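Non-atp dependent l-selective hydantoinase (Arthrobacter aurescens, PDB 1GKR) catalyses the zinc-dependent hydrolytic opening of hydantoin rings, favouring aryl over alkyl derivatives, with an enantioselectivity that depends on the substrate. Local coordinates at residues D78-A83 with G437-E442; K118-L123 with P376-L381; L338-P343 with S412-M417; G349-R354 with L392-D397; V424-M427 with V432-E435. All blocks are in the same frame, centred on the assembly; numbering follows the deposited sequence.

Contact 1 of 5, residues D78-A83 with G437-E442; sequences DSESAA and GEVLVE
Glu80 and Val439 bring the two backbones closest, with their CA atoms 6.6 Å apart. One segment is a turn and a half of helix 75-85; the other runs through the two-residue strand 438-439 into a loop. No hydrogen bond joins them, so side chains alone make the contact. Val439 aims its isopropyl group at the helix: CG1 is anti to the backbone N (chi1 173°), which leaves CG2 as the branch that enters between Glu80 and Ala83. Val439 CG2 meets Glu80 CB at 3.8 Å, and the Ala83 CB methyl is a looser neighbour at 4.4 Å from Val439 CG2. Beyond CG the Glu80 chain is extended, and its carboxylate lies flat against the valine: Val439 CG2 stands almost straight above Glu80 CD at 3.8 Å, while Glu80 OE2 is 3.9 Å from Val439 CG1. With one face against methyl groups, the carboxylate makes its polar contacts through its two oxygens, OE1 in a salt bridge with Arg406 and OE2 in another with Lys118. Without this carboxylate, as with an alanine here, Arg406 and Lys118 are likely to lose the anion they share, and one side of the Val439 isopropyl group its cover. In the hydantoinase fold, helix 75-85 belongs to the metal-dependent hydrolase barrel, and strand 438-439 continues the antiparallel strands of the C-terminal part. Here the two are joined by an apolar methyl surface laid on a buried carboxylate, whose charge is probably balanced by the two cations.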
# COMPACT_ATOMS: atom_id res chain seq x y z
N ASP A 78 -7.07 5.40 45.85
CA ASP A 78 -6.35 5.20 44.60
C ASP A 78 -5.59 6.44 44.13
O ASP A 78 -4.53 6.32 43.52
CB ASP A 78 -7.32 4.74 43.52
CG ASP A 78 -7.97 3.42 43.86
OD1 ASP A 78 -8.55 3.33 44.97
OD2 ASP A 78 -7.91 2.49 43.03
N SER A 79 -6.12 7.64 44.39
CA SER A 79 -5.40 8.81 43.96
C SER A 79 -4.07 8.91 44.73
O SER A 79 -3.16 9.63 44.33
CB SER A 79 -6.25 10.08 44.12
OG SER A 79 -6.28 10.55 45.45
N GLU A 80 -3.95 8.20 45.83
CA GLU A 80 -2.68 8.24 46.56
C GLU A 80 -1.69 7.37 45.79
O GLU A 80 -0.49 7.64 45.80
CB GLU A 80 -2.82 7.72 47.99
CG GLU A 80 -3.61 8.64 48.90
CD GLU A 80 -3.23 8.48 50.36
OE1 GLU A 80 -2.63 7.43 50.69
OE2 GLU A 80 -3.53 9.39 51.17
N SER A 81 -2.19 6.32 45.14
CA SER A 81 -1.33 5.46 44.35
C SER A 81 -0.78 6.28 43.20
O SER A 81 0.40 6.14 42.84
CB SER A 81 -2.11 4.27 43.78
OG SER A 81 -2.25 3.24 44.73
N ALA A 82 -1.62 7.13 42.62
CA ALA A 82 -1.19 7.98 41.52
C ALA A 82 -0.07 8.87 42.03
O ALA A 82 1.03 8.92 41.46
CB ALA A 82 -2.34 8.83 41.02
N ALA A 83 -0.33 9.58 43.13
CA ALA A 83 0.66 10.47 43.70
C ALA A 83 2.01 9.82 43.89
O ALA A 83 3.02 10.38 43.48
CB ALA A 83 0.17 11.03 45.01
N GLY A 437 7.58 7.94 49.07
CA GLY A 437 6.53 7.06 49.54
C GLY A 437 5.45 7.57 50.47
O GLY A 437 4.55 6.82 50.86
N GLU A 438 5.52 8.85 50.83
CA GLU A 438 4.55 9.43 51.74
C GLU A 438 3.64 10.44 51.09
O GLU A 438 4.12 11.40 50.49
CB GLU A 438 5.28 10.12 52.88
CG GLU A 438 5.86 9.21 53.93
CD GLU A 438 4.88 8.96 55.05
OE1 GLU A 438 3.97 8.11 54.89
OE2 GLU A 438 5.02 9.63 56.10
N VAL A 439 2.34 10.27 51.20
CA VAL A 439 1.47 11.28 50.63
C VAL A 439 1.38 12.33 51.72
O VAL A 439 1.16 12.00 52.87
CB VAL A 439 0.08 10.74 50.31
CG1 VAL A 439 -0.82 11.89 49.87
CG2 VAL A 439 0.19 9.70 49.20
N LEU A 440 1.55 13.60 51.35
CA LEU A 440 1.54 14.69 52.31
C LEU A 440 0.39 15.66 52.11
O LEU A 440 0.42 16.76 52.65
CB LEU A 440 2.83 15.49 52.20
CG LEU A 440 4.13 14.70 52.16
CD1 LEU A 440 5.24 15.55 51.55
CD2 LEU A 440 4.48 14.24 53.56
N VAL A 441 -0.61 15.28 51.34
CA VAL A 441 -1.69 16.21 51.10
C VAL A 441 -3.06 15.60 51.47
O VAL A 441 -3.25 14.39 51.40
CB VAL A 441 -1.62 16.67 49.62
CG1 VAL A 441 -2.41 15.74 48.73
CG2 VAL A 441 -2.07 18.10 49.50
N GLU A 442 -3.99 16.45 51.91
CA GLU A 442 -5.31 15.96 52.31
C GLU A 442 -6.26 15.74 51.14
O GLU A 442 -6.10 16.31 50.07
CB GLU A 442 -5.96 16.90 53.33
CG GLU A 442 -5.47 18.36 53.30
CD GLU A 442 -5.77 19.09 51.98
OE1 GLU A 442 -6.96 19.16 51.58
OE2 GLU A 442 -4.81 19.61 51.36

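Contact 2 of 5, residues K118-L123 with P376-L381; sequences KVDFAL and PQKGTL
Lys378 reaches Asp120 by a bend at chi2 (-64°), after which CD, CE and NZ run out fully extended; Asp120 CG stands anti to its carbonyl carbon, beside the backbone N (chi1 -76°), with OD2 as the oxygen on the lysine's side. Asp120 opens strand 120-123, which pairs in parallel with strand 87-92 as a stave of the TIM-type barrel of the amidohydrolase family, whereas Lys378 lies in the loop between helix 357-372 and strand 389-393. The backbones stay well apart, with 9.8 Å between Asp120 CA and Lys378 CA, and one salt bridge spans the distance: Lys378 NZ donates to Asp120 OD2 at 2.9 Å. The two side chains meet at about a right angle. The ammonium comes to OD2 on its anti side, the side turned away from OD1, and lies 23° out of the carboxylate plane.

Neither charge relies on this pair alone. Lys378 NZ also forms salt bridges with Asp388, its strongest partner, and with Asp386, so three carboxylates gather round one buried ammonium. Asp120 takes the backbone N of Gln447 on OD1 and shares OD2 with Arg429. Such a chain of alternating charges would be expected to keep both groups ionised although both residues are buried, and it ties a barrel strand to the loop that leads into strand 389-393. Close approach is confined to the two ends: after the salt bridge, the next nearest approach of the lysine chain to the carboxylate oxygen is Lys378 CE to Asp120 OD2 at 3.8 Å.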
# COMPACT_ATOMS: atom_id res chain seq x y z
N LYS A 118 -6.69 13.38 45.35
CA LYS A 118 -5.47 13.99 45.85
C LYS A 118 -4.53 14.49 44.73
O LYS A 118 -3.57 15.19 45.00
CB LYS A 118 -4.74 13.02 46.78
CG LYS A 118 -5.46 12.73 48.10
CD LYS A 118 -4.46 12.14 49.10
CE LYS A 118 -5.01 12.06 50.52
NZ LYS A 118 -5.94 10.91 50.68
N VAL A 119 -4.81 14.11 43.49
CA VAL A 119 -4.02 14.61 42.36
C VAL A 119 -5.05 15.31 41.46
O VAL A 119 -6.25 15.17 41.67
CB VAL A 119 -3.30 13.47 41.62
CG1 VAL A 119 -2.28 12.81 42.55
CG2 VAL A 119 -4.29 12.44 41.12
N ASP A 120 -4.60 16.07 40.47
CA ASP A 120 -5.57 16.77 39.63
C ASP A 120 -6.30 15.82 38.67
O ASP A 120 -5.82 14.71 38.39
CB ASP A 120 -4.89 17.92 38.88
CG ASP A 120 -4.61 19.13 39.78
OD1 ASP A 120 -4.94 19.09 40.99
OD2 ASP A 120 -4.05 20.13 39.28
N PHE A 121 -7.44 16.25 38.14
CA PHE A 121 -8.20 15.38 37.27
C PHE A 121 -9.03 16.07 36.20
O PHE A 121 -9.40 17.24 36.32
CB PHE A 121 -9.16 14.57 38.13
CG PHE A 121 -10.18 15.42 38.85
CD1 PHE A 121 -9.82 16.16 39.97
CD2 PHE A 121 -11.48 15.54 38.36
CE1 PHE A 121 -10.75 17.02 40.60
CE2 PHE A 121 -12.41 16.40 38.97
CZ PHE A 121 -12.04 17.14 40.09
N ALA A 122 -9.32 15.31 35.15
CA ALA A 122 -10.15 15.75 34.04
C ALA A 122 -11.19 14.63 33.93
O ALA A 122 -10.95 13.52 34.41
CB ALA A 122 -9.33 15.84 32.77
N LEU A 123 -12.32 14.90 33.30
CA LEU A 123 -13.34 13.87 33.19
C LEU A 123 -13.86 13.55 31.80
O LEU A 123 -13.99 14.42 30.95
CB LEU A 123 -14.53 14.24 34.05
CG LEU A 123 -14.25 14.28 35.54
CD1 LEU A 123 -15.47 14.79 36.24
CD2 LEU A 123 -13.89 12.89 36.04
N PRO A 376 -0.33 23.16 27.26
CA PRO A 376 0.54 24.02 28.08
C PRO A 376 0.36 23.86 29.62
O PRO A 376 1.35 23.78 30.35
CB PRO A 376 0.28 25.41 27.54
CG PRO A 376 -1.16 25.32 27.12
CD PRO A 376 -1.28 23.97 26.47
N GLN A 377 -0.88 23.75 30.10
CA GLN A 377 -1.12 23.61 31.54
C GLN A 377 -0.49 22.35 32.16
O GLN A 377 0.23 22.45 33.15
CB GLN A 377 -2.62 23.62 31.85
CG GLN A 377 -2.89 23.70 33.34
CD GLN A 377 -4.37 23.64 33.67
OE1 GLN A 377 -5.23 23.72 32.79
NE2 GLN A 377 -4.68 23.52 34.95
N LYS A 378 -0.78 21.18 31.58
CA LYS A 378 -0.21 19.91 32.06
C LYS A 378 0.68 19.33 30.97
O LYS A 378 0.58 19.72 29.82
CB LYS A 378 -1.31 18.90 32.37
CG LYS A 378 -2.35 19.38 33.36
CD LYS A 378 -1.73 19.61 34.72
CE LYS A 378 -2.77 20.08 35.71
NZ LYS A 378 -2.17 20.24 37.06
N GLY A 379 1.55 18.39 31.30
CA GLY A 379 2.34 17.79 30.24
C GLY A 379 3.71 18.34 29.93
O GLY A 379 4.43 17.68 29.20
N THR A 380 4.05 19.54 30.41
CA THR A 380 5.40 20.12 30.23
C THR A 380 5.69 21.12 31.31
O THR A 380 4.80 21.54 32.05
CB THR A 380 5.66 20.91 28.89
OG1 THR A 380 4.54 21.72 28.56
CG2 THR A 380 6.04 19.96 27.77
N LEU A 381 6.95 21.51 31.36
CA LEU A 381 7.40 22.50 32.32
C LEU A 381 7.85 23.74 31.54
O LEU A 381 9.02 23.89 31.21
CB LEU A 381 8.56 21.94 33.15
CG LEU A 381 8.36 21.16 34.46
CD1 LEU A 381 6.93 21.25 34.93
CD2 LEU A 381 8.79 19.73 34.27

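Contact 3 of 5, residues L338-P343 with S412-M417; sequences LETSLP and SPFDGM
Thr340 extends toward Phe414 and Ser412, and each atom of its side chain can be traced to a neighbour. CB comes first, with Thr340 CB 3.8 Å from Phe414 CD2. From there the chain forks. The hydroxyl sits between the backbone N and the carbonyl carbon (chi1 56°), which brings Thr340 OG1 to 3.3 Å from Phe414 CD2 and to 3.6 Å from Phe414 CE2, an oblique approach at the CD2-CE2 bond. The same Thr340 OG1 is hydrogen-bonded to a water at 2.8 Å, and that water is in turn 2.9 Å from Ser412 OG, so the two hydroxyls are bridged. The serine is already engaged: Phe414 N donates to Ser412 OG at 3.0 Å, with an angle of 150° at the hydrogen, which defines an ST turn. It lies within a type I beta turn from Ser412 to Asp415, in the loop ahead of strand 418-428, while Thr340 directly precedes helix 341-350. On the other branch of the fork the methyl, Thr340 CG2, stays 4.4 Å from Ser412 OG. Phe405 touches both Thr340 and Ser412, and the Phe414 side chain also touches Met344 and Ile270.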
# COMPACT_ATOMS: atom_id res chain seq x y z
N LEU A 338 -1.92 2.27 38.53
CA LEU A 338 -1.60 3.64 38.92
C LEU A 338 -0.30 3.77 39.69
O LEU A 338 0.39 4.78 39.59
CB LEU A 338 -2.75 4.18 39.75
CG LEU A 338 -3.40 5.47 39.31
CD1 LEU A 338 -3.31 5.63 37.82
CD2 LEU A 338 -4.85 5.44 39.78
N GLU A 339 0.04 2.75 40.46
CA GLU A 339 1.25 2.81 41.27
C GLU A 339 2.47 2.17 40.61
O GLU A 339 3.60 2.41 41.03
CB GLU A 339 0.97 2.15 42.62
CG GLU A 339 1.65 2.83 43.79
CD GLU A 339 1.17 2.32 45.13
OE1 GLU A 339 -0.05 2.36 45.37
OE2 GLU A 339 2.01 1.88 45.94
N THR A 340 2.24 1.39 39.56
CA THR A 340 3.32 0.70 38.87
C THR A 340 3.63 1.14 37.43
O THR A 340 4.60 0.67 36.83
CB THR A 340 3.04 -0.80 38.84
OG1 THR A 340 1.77 -1.03 38.22
CG2 THR A 340 3.01 -1.36 40.23
N SER A 341 2.82 2.03 36.88
CA SER A 341 3.01 2.47 35.51
C SER A 341 4.36 3.10 35.19
O SER A 341 5.09 2.61 34.32
CB SER A 341 1.91 3.42 35.12
OG SER A 341 2.02 3.71 33.75
N LEU A 342 4.71 4.19 35.88
CA LEU A 342 5.98 4.86 35.60
C LEU A 342 7.17 3.97 35.96
O LEU A 342 8.06 3.74 35.14
CB LEU A 342 6.10 6.18 36.37
CG LEU A 342 6.78 7.39 35.70
CD1 LEU A 342 7.29 8.33 36.78
CD2 LEU A 342 7.93 6.97 34.82
N PRO A 343 7.21 3.47 37.21
CA PRO A 343 8.35 2.61 37.54
C PRO A 343 8.54 1.41 36.62
O PRO A 343 9.68 0.99 36.36
CB PRO A 343 8.09 2.23 39.01
CG PRO A 343 6.68 2.66 39.29
CD PRO A 343 6.46 3.85 38.41
N SER A 412 -1.48 -7.11 42.11
CA SER A 412 -0.98 -6.60 40.85
C SER A 412 -0.24 -7.66 40.06
O SER A 412 0.41 -8.51 40.64
CB SER A 412 -0.03 -5.43 41.13
OG SER A 412 0.82 -5.18 40.02
N PRO A 413 -0.34 -7.60 38.72
CA PRO A 413 0.32 -8.55 37.82
C PRO A 413 1.84 -8.41 37.98
O PRO A 413 2.59 -9.34 37.70
CB PRO A 413 -0.12 -8.08 36.43
CG PRO A 413 -1.33 -7.27 36.68
CD PRO A 413 -1.06 -6.56 37.96
N PHE A 414 2.27 -7.24 38.43
CA PHE A 414 3.69 -6.94 38.60
C PHE A 414 4.19 -7.25 39.99
O PHE A 414 5.37 -7.06 40.29
CB PHE A 414 3.94 -5.46 38.31
CG PHE A 414 3.40 -5.00 36.99
CD1 PHE A 414 3.86 -5.56 35.80
CD2 PHE A 414 2.41 -4.02 36.93
CE1 PHE A 414 3.34 -5.16 34.58
CE2 PHE A 414 1.89 -3.62 35.71
CZ PHE A 414 2.35 -4.19 34.53
N ASP A 415 3.30 -7.72 40.86
CA ASP A 415 3.69 -8.02 42.23
C ASP A 415 4.98 -8.84 42.25
O ASP A 415 5.13 -9.81 41.51
CB ASP A 415 2.55 -8.76 42.93
CG ASP A 415 2.66 -8.72 44.44
OD1 ASP A 415 3.15 -7.71 45.01
OD2 ASP A 415 2.23 -9.71 45.06
N GLY A 416 5.92 -8.41 43.09
CA GLY A 416 7.18 -9.11 43.22
C GLY A 416 8.28 -8.72 42.24
O GLY A 416 9.47 -8.97 42.50
N MET A 417 7.90 -8.13 41.11
CA MET A 417 8.89 -7.73 40.12
C MET A 417 9.80 -6.62 40.58
O MET A 417 9.42 -5.77 41.39
CB MET A 417 8.20 -7.32 38.84
CG MET A 417 7.83 -8.48 37.98
SD MET A 417 7.05 -7.92 36.48
CE MET A 417 5.76 -9.22 36.33
O HOH W 1 -0.27 -2.62 39.31

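Contact 4 of 5, residues G349-R354 with L392-D397; sequences GVNKGR and LDLDID
The carboxamide of Asn351 is the flat group that meets Leu394, and it does so mainly along the side that carries OD1 and ND2. Leu394 CB lies almost in the amide plane, 3.5 Å from Asn351 OD1. The leucine carbonyl oxygen is displaced to one side of that plane, and Leu394 CG is displaced to the other. That offset explains a poor hydrogen bond: Asn351 ND2 is 3.0 Å from Leu394 O, but the angle at the hydrogen is only 128°, and the bond is weak. The amide's firmer partner is Thr420, whose OG1 also binds ND2. With CG anti to the carbonyl carbon (chi1 -79°), the Asn351 side chain carries its amide out toward Leu394. Thr420 OG1 and Leu394 O would probably both lose the donor they share if a valine stood here, since its methyl branches have no N-H to offer. The Leu394 side chain also touches Phe51 of strand 51-62. Both segments are held by turns of their own. Asp395 N donates to Asp393 OD1 at 3.0 Å, arriving nearly in line with the C-O bond. Val350 to Gly353 form a type I beta turn closed by Gly353 N to Val350 O at 3.0 Å. The contact thus sets a beta turn at the C-terminal end of helix 341-350 against an Asx turn just past the end of strand 389-393.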
# COMPACT_ATOMS: atom_id res chain seq x y z
N GLY A 349 12.16 -0.22 30.56
CA GLY A 349 12.29 0.55 29.33
C GLY A 349 13.56 1.40 29.35
O GLY A 349 14.55 1.08 28.68
N VAL A 350 13.54 2.46 30.14
CA VAL A 350 14.68 3.36 30.23
C VAL A 350 15.94 2.70 30.77
O VAL A 350 16.95 2.66 30.07
CB VAL A 350 14.36 4.59 31.09
CG1 VAL A 350 15.60 5.44 31.26
CG2 VAL A 350 13.26 5.41 30.42
N ASN A 351 15.87 2.17 31.98
CA ASN A 351 17.03 1.52 32.60
C ASN A 351 17.47 0.22 31.96
O ASN A 351 18.42 -0.41 32.41
CB ASN A 351 16.78 1.24 34.08
CG ASN A 351 16.95 2.46 34.94
OD1 ASN A 351 17.46 3.49 34.48
ND2 ASN A 351 16.53 2.36 36.20
N LYS A 352 16.78 -0.19 30.91
CA LYS A 352 17.14 -1.44 30.27
C LYS A 352 17.54 -1.11 28.84
O LYS A 352 17.74 -1.99 28.01
CB LYS A 352 15.97 -2.41 30.32
CG LYS A 352 16.36 -3.85 30.21
CD LYS A 352 15.31 -4.75 30.81
CE LYS A 352 15.35 -4.71 32.32
NZ LYS A 352 14.52 -5.79 32.93
N GLY A 353 17.64 0.19 28.58
CA GLY A 353 18.06 0.69 27.29
C GLY A 353 17.15 0.59 26.09
O GLY A 353 17.57 0.95 25.00
N ARG A 354 15.92 0.11 26.25
CA ARG A 354 15.05 0.04 25.08
C ARG A 354 14.03 1.18 24.94
O ARG A 354 13.13 1.11 24.10
CB ARG A 354 14.35 -1.33 25.01
CG ARG A 354 13.74 -1.77 26.29
CD ARG A 354 14.04 -3.23 26.53
NE ARG A 354 13.26 -4.13 25.69
CZ ARG A 354 12.28 -4.91 26.15
NH1 ARG A 354 11.96 -4.88 27.45
NH2 ARG A 354 11.65 -5.73 25.32
N LEU A 392 13.27 12.20 39.61
CA LEU A 392 13.47 10.78 39.42
C LEU A 392 14.73 10.24 40.05
O LEU A 392 15.63 10.98 40.39
CB LEU A 392 13.49 10.45 37.93
CG LEU A 392 12.18 10.08 37.23
CD1 LEU A 392 11.06 11.02 37.61
CD2 LEU A 392 12.43 10.12 35.74
N ASP A 393 14.78 8.93 40.21
CA ASP A 393 15.96 8.27 40.73
C ASP A 393 16.04 6.99 39.92
O ASP A 393 15.28 6.04 40.16
CB ASP A 393 15.79 7.94 42.21
CG ASP A 393 17.09 7.47 42.85
OD1 ASP A 393 17.80 6.64 42.24
OD2 ASP A 393 17.40 7.93 43.97
N LEU A 394 16.93 6.96 38.94
CA LEU A 394 17.08 5.79 38.09
C LEU A 394 18.08 4.78 38.64
O LEU A 394 18.49 3.85 37.95
CB LEU A 394 17.50 6.19 36.67
CG LEU A 394 16.48 6.91 35.78
CD1 LEU A 394 15.06 6.54 36.19
CD2 LEU A 394 16.66 8.39 35.91
N ASP A 395 18.46 4.96 39.90
CA ASP A 395 19.39 4.03 40.49
C ASP A 395 18.86 3.46 41.80
O ASP A 395 19.47 3.58 42.86
CB ASP A 395 20.73 4.71 40.70
CG ASP A 395 21.78 3.76 41.21
OD1 ASP A 395 21.89 2.64 40.66
OD2 ASP A 395 22.48 4.14 42.18
N ILE A 396 17.69 2.83 41.71
CA ILE A 396 17.01 2.23 42.84
C ILE A 396 17.07 0.73 42.70
O ILE A 396 17.29 0.19 41.62
CB ILE A 396 15.52 2.64 42.86
CG1 ILE A 396 15.39 4.15 43.04
CG2 ILE A 396 14.78 1.91 43.93
CD1 ILE A 396 16.12 4.68 44.26
N ASP A 397 16.87 0.04 43.81
CA ASP A 397 16.85 -1.41 43.82
C ASP A 397 15.77 -1.79 44.81
O ASP A 397 15.91 -1.56 46.01
CB ASP A 397 18.18 -1.99 44.26
CG ASP A 397 18.17 -3.49 44.30
OD1 ASP A 397 17.86 -4.12 43.25
OD2 ASP A 397 18.45 -4.06 45.38

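Contact 5 of 5, residues V424-M427 with V432-E435; sequences VLTM and VVAE
Thr426 O is gripped by two backbone donors of the facing strand, Val433 N at 3.0 Å from Thr426 O and Ala434 N at 3.2 Å from the same oxygen, both in the carbonyl plane. This is a classic beta bulge: Val433 and Ala434 together face Thr426, and the register slips by one residue between Thr426 and Met427. A third bond, Thr426 N to Ala434 O at 2.9 Å, is fairly straight at 162° and completes the antiparallel hydrogen-bonded pair. The axes of the short segments 425-427 and 432-435 come within 4.7 Å, their N-to-C directions 165° apart. Around this ladder come the side chains. On one face, Leu425 CD2 meets Val432 CG1 at 3.6 Å, crossing it at about a right angle, and the same methyl lies 3.7 Å from Glu435 OE2; Leu425 gets there with CG anti to the backbone N (chi1 179°). On the opposite face, Thr426 CG2 touches Ala434 CB at 3.6 Å, and Thr426 OG1 makes a weak bond with Ala83 O of helix 75-85. Farther out, strand 389-393 flanks 424-427 through backbone bonds with Ile391 and Leu389, while a backbone bond between Val433 and Leu440, just past strand 438-439, lies on the other side of strand 431-435. One carbonyl, Thr426 O, accepts from both N-H groups of the bulge, so the inserted residue keeps its backbone N-H bonded.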
# COMPACT_ATOMS: atom_id res chain seq x y z
N VAL A 424 10.75 9.94 43.13
CA VAL A 424 11.01 9.98 44.57
C VAL A 424 10.43 11.25 45.20
O VAL A 424 10.54 11.47 46.40
CB VAL A 424 12.53 9.94 44.89
CG1 VAL A 424 13.16 8.71 44.27
CG2 VAL A 424 13.21 11.19 44.35
N LEU A 425 9.83 12.09 44.38
CA LEU A 425 9.23 13.34 44.84
C LEU A 425 8.26 13.67 43.74
O LEU A 425 8.58 13.58 42.55
CB LEU A 425 10.29 14.44 44.94
CG LEU A 425 10.05 15.91 45.37
CD1 LEU A 425 8.94 16.56 44.57
CD2 LEU A 425 9.72 15.95 46.82
N THR A 426 7.04 14.01 44.10
CA THR A 426 6.09 14.38 43.08
C THR A 426 5.31 15.57 43.60
O THR A 426 4.85 15.56 44.74
CB THR A 426 5.15 13.19 42.70
OG1 THR A 426 3.79 13.60 42.79
CG2 THR A 426 5.40 11.99 43.57
N MET A 427 5.24 16.61 42.78
CA MET A 427 4.50 17.79 43.18
C MET A 427 3.54 18.24 42.11
O MET A 427 3.80 18.08 40.91
CB MET A 427 5.44 18.95 43.53
CG MET A 427 6.15 19.64 42.38
SD MET A 427 6.67 21.37 42.77
CE MET A 427 8.00 21.12 43.90
N VAL A 432 4.47 19.79 47.24
CA VAL A 432 4.87 18.39 47.31
C VAL A 432 3.72 17.54 47.83
O VAL A 432 3.31 17.70 48.97
CB VAL A 432 6.09 18.20 48.22
CG1 VAL A 432 6.53 16.73 48.20
CG2 VAL A 432 7.21 19.08 47.77
N VAL A 433 3.21 16.65 46.98
CA VAL A 433 2.10 15.79 47.39
C VAL A 433 2.60 14.43 47.82
O VAL A 433 1.93 13.72 48.55
CB VAL A 433 1.06 15.59 46.25
CG1 VAL A 433 0.45 16.93 45.85
CG2 VAL A 433 1.72 14.93 45.08
N ALA A 434 3.78 14.06 47.36
CA ALA A 434 4.32 12.78 47.76
C ALA A 434 5.82 12.90 47.75
O ALA A 434 6.41 13.46 46.83
CB ALA A 434 3.88 11.69 46.81
N GLU A 435 6.43 12.41 48.81
CA GLU A 435 7.86 12.46 48.92
C GLU A 435 8.27 11.12 49.49
O GLU A 435 7.77 10.70 50.52
CB GLU A 435 8.29 13.60 49.83
CG GLU A 435 9.76 13.61 50.16
CD GLU A 435 10.25 14.99 50.54
OE1 GLU A 435 9.54 15.70 51.29
OE2 GLU A 435 11.36 15.36 50.08

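Overall arrangement
Contacts 1, 2, 3 and 5 are buried, whereas contact 4 lies at the surface, between two partly exposed residues. Contacts 1 and 5 share a neighbourhood: strands 431-435 and 438-439 are adjacent, and helix 75-85 packs on them. Contact 5 is backbone pairing within a hairpin; contact 1 joins that region to a barrel helix through side chains. Contacts 3 and 4 use opposite ends of helix 341-350, one bridged by water and the other by a weak amide bond. Contact 2 is the most purely ionic, yet Lys118 of its strand segment touches contact 1. Contact 3 approaches the zinc site, with Phe414 about 10 Å from Asp312 between side chains.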